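Local atomic coordinates of Esterase/lipase (Lactobacillus rhamnosus, PDB entry 4N5H), a protein that probably hydrolyses carboxylic esters, and may also transfer acyl groups, as an esterase of the alpha/beta hydrolase fold. Residues R86-A98 with I291-A303. The protein carries 1 engineered substitution. Numbering follows the deposited sequence.
Sequences RNYCRYLASQGYA and IETNLEMLRTFDA. With IPA (isopropyl alcohol), chain C; IPA (isopropyl alcohol), chain D.
Y97 meets the helix 291-303 with both the face and the rim of its ring, illustrating how an aromatic residue in the loop after a helix can cover a neighbouring helix. L298 is the bump beneath it: its CD2 sits over the middle of the ring, 3.9 Å from the centroid, a CH-pi contact. The other methyl, L298 CD1, fills the hollow between L92, Q95 and the same ring. At the polar flank of the helix, Y97 OH donates to D302 OD1 at 2.6 Å, on the syn side though 25° out of the carboxylate plane. R299 NH2 donates to Y97 OH at 3.0 Å, nearly within the guanidinium plane, while R299 NE holds D302 OD2 in a salt bridge. F301 meets the ring rim to rim, and both reach P67 on strand 66-72. An alanine in place of Y97 would probably open a gap over L298 and leave the R299-D302 pair without its link to the segment 86-98.

Farther along, where the axes of the helical segments pass 11.0 Å apart, crossing at -53°, Y91 fits between I291 and L295: I291 CD1 lies 3.5 Å from Y91 CE1, and L295 CD2 comes to the rim near the phenol oxygen. M297 bends at its last torsion (chi3 72°), bringing CE to 3.8 Å from L92 CD2 and beside the hydroxyl of Y88. N294 OD1 faces the edge of the Y88 ring; a water bridges it to Y88 OH, and N281 also donates to it. Within the alpha/beta hydrolase fold the helices thus pack through a largely apolar middle, with N294 and a water set against Y88, whereas both direct hydrogen bonds between the segments use the hydroxyl of Y97, which ties the loop after helix 86-94 to an ion pair within helix 291-303.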
loop_
_atom_site.group_PDB
_atom_site.type_symbol
_atom_site.label_atom_id
_atom_site.label_comp_id
_atom_site.label_asym_id
_atom_site.label_seq_id
_atom_site.Cartn_x
_atom_site.Cartn_y
_atom_site.Cartn_z
ATOM N N ARG A 86 -9.780 3.029 14.199
ATOM C CA ARG A 86 -9.571 4.195 13.385
ATOM C C ARG A 86 -10.669 4.485 12.355
ATOM O O ARG A 86 -11.030 5.659 12.182
ATOM C CB ARG A 86 -8.213 4.199 12.750
ATOM C CG ARG A 86 -8.021 3.145 11.700
ATOM C CD ARG A 86 -6.497 3.013 11.427
ATOM N NE ARG A 86 -6.155 1.917 10.530
ATOM C CZ ARG A 86 -5.922 0.675 10.897
ATOM N NH1 ARG A 86 -6.014 0.310 12.145
ATOM N NH2 ARG A 86 -5.591 -0.226 9.970
ATOM N N ASN A 87 -11.229 3.458 11.694
ATOM C CA ASN A 87 -12.243 3.741 10.651
ATOM C C ASN A 87 -13.530 4.254 11.291
ATOM O O ASN A 87 -14.102 5.187 10.777
ATOM C CB ASN A 87 -12.521 2.520 9.801
ATOM C CG ASN A 87 -11.434 2.359 8.722
ATOM O OD1 ASN A 87 -10.500 3.217 8.553
ATOM N ND2 ASN A 87 -11.542 1.279 7.994
ATOM N N TYR A 88 -13.901 3.693 12.414
ATOM C CA TYR A 88 -15.091 4.173 13.138
ATOM C C TYR A 88 -14.888 5.600 13.585
ATOM O O TYR A 88 -15.767 6.458 13.396
ATOM C CB TYR A 88 -15.323 3.290 14.342
ATOM C CG TYR A 88 -16.390 3.680 15.338
ATOM C CD1 TYR A 88 -16.041 4.111 16.603
ATOM C CD2 TYR A 88 -17.743 3.613 15.025
ATOM C CE1 TYR A 88 -16.979 4.435 17.550
ATOM C CE2 TYR A 88 -18.695 3.911 15.973
ATOM C CZ TYR A 88 -18.327 4.264 17.255
ATOM O OH TYR A 88 -19.236 4.543 18.242
ATOM N N CYS A 89 -13.718 5.894 14.151
ATOM C CA CYS A 89 -13.408 7.281 14.550
ATOM C C CYS A 89 -13.414 8.231 13.375
ATOM O O CYS A 89 -13.921 9.351 13.485
ATOM C CB CYS A 89 -12.103 7.351 15.314
ATOM S SG CYS A 89 -12.174 6.627 16.992
ATOM N N ARG A 90 -12.808 7.841 12.237
ATOM C CA ARG A 90 -12.856 8.715 11.059
ATOM C C ARG A 90 -14.289 8.962 10.631
ATOM O O ARG A 90 -14.671 10.094 10.239
ATOM C CB ARG A 90 -12.126 8.047 9.886
ATOM C CG ARG A 90 -10.617 7.932 10.032
ATOM C CD ARG A 90 -10.013 6.951 9.011
ATOM N NE ARG A 90 -8.557 7.041 9.098
ATOM C CZ ARG A 90 -7.704 5.991 8.903
ATOM N NH1 ARG A 90 -8.100 4.792 8.538
ATOM N NH2 ARG A 90 -6.411 6.180 9.018
ATOM N N TYR A 91 -15.108 7.910 10.655
ATOM C CA TYR A 91 -16.513 8.104 10.283
ATOM C C TYR A 91 -17.170 9.184 11.161
ATOM O O TYR A 91 -17.815 10.128 10.677
ATOM C CB TYR A 91 -17.395 6.827 10.278
ATOM C CG TYR A 91 -18.797 7.201 9.946
ATOM C CD1 TYR A 91 -19.148 7.544 8.609
ATOM C CD2 TYR A 91 -19.775 7.280 10.940
ATOM C CE1 TYR A 91 -20.421 7.970 8.330
ATOM C CE2 TYR A 91 -21.055 7.726 10.611
ATOM C CZ TYR A 91 -21.342 8.082 9.330
ATOM O OH TYR A 91 -22.628 8.479 8.979
ATOM N N LEU A 92 -17.031 9.031 12.448
ATOM C CA LEU A 92 -17.669 10.025 13.322
ATOM C C LEU A 92 -17.136 11.422 13.027
ATOM O O LEU A 92 -17.905 12.379 12.950
ATOM C CB LEU A 92 -17.483 9.622 14.778
ATOM C CG LEU A 92 -17.985 8.271 15.212
ATOM C CD1 LEU A 92 -17.613 7.984 16.655
ATOM C CD2 LEU A 92 -19.517 8.203 14.935
ATOM N N ALA A 93 -15.822 11.573 12.877
ATOM C CA ALA A 93 -15.220 12.881 12.562
ATOM C C ALA A 93 -15.756 13.466 11.251
ATOM O O ALA A 93 -16.007 14.678 11.174
ATOM C CB ALA A 93 -13.667 12.766 12.467
ATOM N N SER A 94 -15.994 12.608 10.284
ATOM C CA SER A 94 -16.464 13.054 8.977
ATOM C C SER A 94 -17.857 13.713 9.058
ATOM O O SER A 94 -18.221 14.468 8.133
ATOM C CB SER A 94 -16.526 11.883 7.946
ATOM O OG SER A 94 -17.661 11.045 8.156
ATOM N N GLN A 95 -18.588 13.428 10.096
ATOM C CA GLN A 95 -19.916 13.991 10.383
ATOM C C GLN A 95 -19.849 15.351 11.055
ATOM O O GLN A 95 -20.950 15.930 11.302
ATOM C CB GLN A 95 -20.771 12.980 11.108
ATOM C CG GLN A 95 -21.022 11.686 10.374
ATOM C CD GLN A 95 -21.510 11.950 8.971
ATOM O OE1 GLN A 95 -22.640 12.396 8.796
ATOM N NE2 GLN A 95 -20.693 11.668 7.979
ATOM N N GLY A 96 -18.680 15.910 11.288
ATOM C CA GLY A 96 -18.508 17.210 11.848
ATOM C C GLY A 96 -18.129 17.278 13.326
ATOM O O GLY A 96 -18.567 18.185 14.088
ATOM N N TYR A 97 -17.407 16.255 13.787
ATOM C CA TYR A 97 -17.064 16.100 15.189
ATOM C C TYR A 97 -15.531 16.023 15.328
ATOM O O TYR A 97 -14.853 15.531 14.444
ATOM C CB TYR A 97 -17.646 14.807 15.809
ATOM C CG TYR A 97 -19.158 14.881 15.843
ATOM C CD1 TYR A 97 -19.851 14.552 14.683
ATOM C CD2 TYR A 97 -19.862 15.440 16.910
ATOM C CE1 TYR A 97 -21.225 14.768 14.592
ATOM C CE2 TYR A 97 -21.276 15.607 16.846
ATOM C CZ TYR A 97 -21.929 15.260 15.693
ATOM O OH TYR A 97 -23.334 15.387 15.605
ATOM N N ALA A 98 -15.027 16.534 16.436
ATOM C CA ALA A 98 -13.633 16.424 16.830
ATOM C C ALA A 98 -13.573 15.164 17.696
ATOM O O ALA A 98 -14.260 15.008 18.696
ATOM C CB ALA A 98 -13.183 17.620 17.616
ATOM N N ILE A 291 -24.295 2.932 9.653
ATOM C CA ILE A 291 -24.586 4.339 9.445
ATOM C C ILE A 291 -25.832 4.747 10.224
ATOM O O ILE A 291 -25.825 5.778 10.948
ATOM C CB ILE A 291 -24.773 4.617 7.919
ATOM C CG1 ILE A 291 -23.579 4.375 7.073
ATOM C CG2 ILE A 291 -25.348 6.018 7.719
ATOM C CD1 ILE A 291 -22.518 5.402 7.183
ATOM N N GLU A 292 -26.920 3.935 10.191
ATOM C CA GLU A 292 -28.121 4.305 10.896
ATOM C C GLU A 292 -27.858 4.377 12.396
ATOM O O GLU A 292 -28.280 5.343 13.039
ATOM C CB GLU A 292 -29.229 3.283 10.592
ATOM C CG GLU A 292 -30.502 3.584 11.369
ATOM C CD GLU A 292 -31.595 2.552 11.122
ATOM O OE1 GLU A 292 -31.761 2.124 9.951
ATOM O OE2 GLU A 292 -32.296 2.210 12.069
ATOM N N THR A 293 -27.147 3.382 12.921
ATOM C CA THR A 293 -26.825 3.306 14.365
ATOM C C THR A 293 -25.959 4.507 14.813
ATOM O O THR A 293 -26.237 5.144 15.802
ATOM C CB THR A 293 -26.149 1.973 14.644
ATOM O OG1 THR A 293 -27.066 0.919 14.337
ATOM C CG2 THR A 293 -25.732 1.883 16.060
ATOM N N ASN A 294 -24.893 4.753 14.060
ATOM C CA ASN A 294 -23.951 5.751 14.400
ATOM C C ASN A 294 -24.522 7.160 14.299
ATOM O O ASN A 294 -24.251 8.033 15.146
ATOM C CB ASN A 294 -22.649 5.529 13.636
ATOM C CG ASN A 294 -21.957 4.206 14.040
ATOM O OD1 ASN A 294 -22.103 3.734 15.155
ATOM N ND2 ASN A 294 -21.172 3.670 13.110
ATOM N N LEU A 295 -25.284 7.396 13.218
ATOM C CA LEU A 295 -26.010 8.705 13.109
ATOM C C LEU A 295 -27.040 8.815 14.207
ATOM O O LEU A 295 -27.213 9.952 14.755
ATOM C CB LEU A 295 -26.682 8.844 11.792
ATOM C CG LEU A 295 -25.774 9.030 10.582
ATOM C CD1 LEU A 295 -26.539 9.168 9.281
ATOM C CD2 LEU A 295 -24.860 10.275 10.724
ATOM N N GLU A 296 -27.731 7.729 14.587
ATOM C CA GLU A 296 -28.705 7.843 15.652
ATOM C C GLU A 296 -28.051 8.245 16.971
ATOM O O GLU A 296 -28.544 9.079 17.743
ATOM C CB GLU A 296 -29.510 6.577 15.779
ATOM C CG GLU A 296 -30.621 6.701 16.794
ATOM C CD GLU A 296 -31.728 5.632 16.577
ATOM O OE1 GLU A 296 -31.947 5.198 15.415
ATOM O OE2 GLU A 296 -32.324 5.229 17.618
ATOM N N MET A 297 -26.898 7.673 17.240
ATOM C CA MET A 297 -26.040 8.101 18.365
ATOM C C MET A 297 -25.673 9.573 18.310
ATOM O O MET A 297 -25.820 10.299 19.335
ATOM C CB MET A 297 -24.833 7.207 18.454
ATOM C CG MET A 297 -23.873 7.586 19.573
ATOM S SD MET A 297 -22.329 6.647 19.578
ATOM C CE MET A 297 -21.470 7.358 18.118
ATOM N N LEU A 298 -25.200 10.034 17.166
ATOM C CA LEU A 298 -24.736 11.428 17.031
ATOM C C LEU A 298 -25.954 12.362 17.154
ATOM O O LEU A 298 -25.835 13.453 17.786
ATOM C CB LEU A 298 -23.994 11.677 15.731
ATOM C CG LEU A 298 -22.646 10.918 15.713
ATOM C CD1 LEU A 298 -22.108 11.058 14.281
ATOM C CD2 LEU A 298 -21.636 11.435 16.735
ATOM N N ARG A 299 -27.086 11.914 16.628
ATOM C CA ARG A 299 -28.305 12.766 16.774
ATOM C C ARG A 299 -28.821 12.830 18.216
ATOM O O ARG A 299 -29.329 13.904 18.626
ATOM C CB ARG A 299 -29.413 12.344 15.844
ATOM C CG ARG A 299 -29.129 12.557 14.369
ATOM C CD ARG A 299 -28.675 13.960 13.973
ATOM N NE ARG A 299 -27.217 14.326 14.078
ATOM C CZ ARG A 299 -26.305 14.038 13.166
ATOM N NH1 ARG A 299 -26.690 13.308 12.082
ATOM N NH2 ARG A 299 -25.034 14.429 13.272
ATOM N N THR A 300 -28.703 11.754 18.992
ATOM C CA THR A 300 -29.071 11.763 20.373
ATOM C C THR A 300 -28.164 12.755 21.090
ATOM O O THR A 300 -28.632 13.585 21.943
ATOM C CB THR A 300 -28.942 10.363 20.942
ATOM O OG1 THR A 300 -29.807 9.503 20.209
ATOM C CG2 THR A 300 -29.280 10.288 22.453
ATOM N N PHE A 301 -26.866 12.656 20.796
ATOM C CA PHE A 301 -25.855 13.564 21.378
ATOM C C PHE A 301 -26.209 15.013 21.071
ATOM O O PHE A 301 -26.176 15.870 21.933
ATOM C CB PHE A 301 -24.466 13.171 20.802
ATOM C CG PHE A 301 -23.330 14.090 21.118
ATOM C CD1 PHE A 301 -23.196 14.681 22.354
ATOM C CD2 PHE A 301 -22.287 14.238 20.201
ATOM C CE1 PHE A 301 -22.083 15.441 22.630
ATOM C CE2 PHE A 301 -21.141 15.012 20.486
ATOM C CZ PHE A 301 -21.075 15.649 21.700
ATOM N N ASP A 302 -26.498 15.267 19.837
ATOM C CA ASP A 302 -26.814 16.639 19.377
ATOM C C ASP A 302 -28.082 17.125 20.090
ATOM O O ASP A 302 -28.127 18.309 20.468
ATOM C CB ASP A 302 -27.129 16.670 17.891
ATOM C CG ASP A 302 -25.907 16.449 16.990
ATOM O OD1 ASP A 302 -24.750 16.500 17.469
ATOM O OD2 ASP A 302 -26.142 16.404 15.779
ATOM N N ALA A 303 -29.063 16.275 20.254
ATOM C CA ALA A 303 -30.302 16.713 20.921
ATOM C C ALA A 303 -30.054 17.096 22.396
ATOM O O ALA A 303 -30.532 18.116 22.869
ATOM C CB ALA A 303 -31.358 15.678 20.800
HETATM C C1 IPA C . -4.881 -3.270 11.133
HETATM C C2 IPA C . -5.275 -3.475 12.619
HETATM C C3 IPA C . -4.025 -4.103 13.216
HETATM O O2 IPA C . -5.491 -2.162 13.281
HETATM C C1 IPA D . -32.529 -0.946 8.554
HETATM C C2 IPA D . -31.436 -0.555 7.553
HETATM C C3 IPA D . -32.032 0.207 6.373
HETATM O O2 IPA D . -30.438 0.239 8.224
HETATM O O HOH W 1 -21.907 3.961 17.853
HETATM O O HOH W 2 -24.335 13.831 10.443
#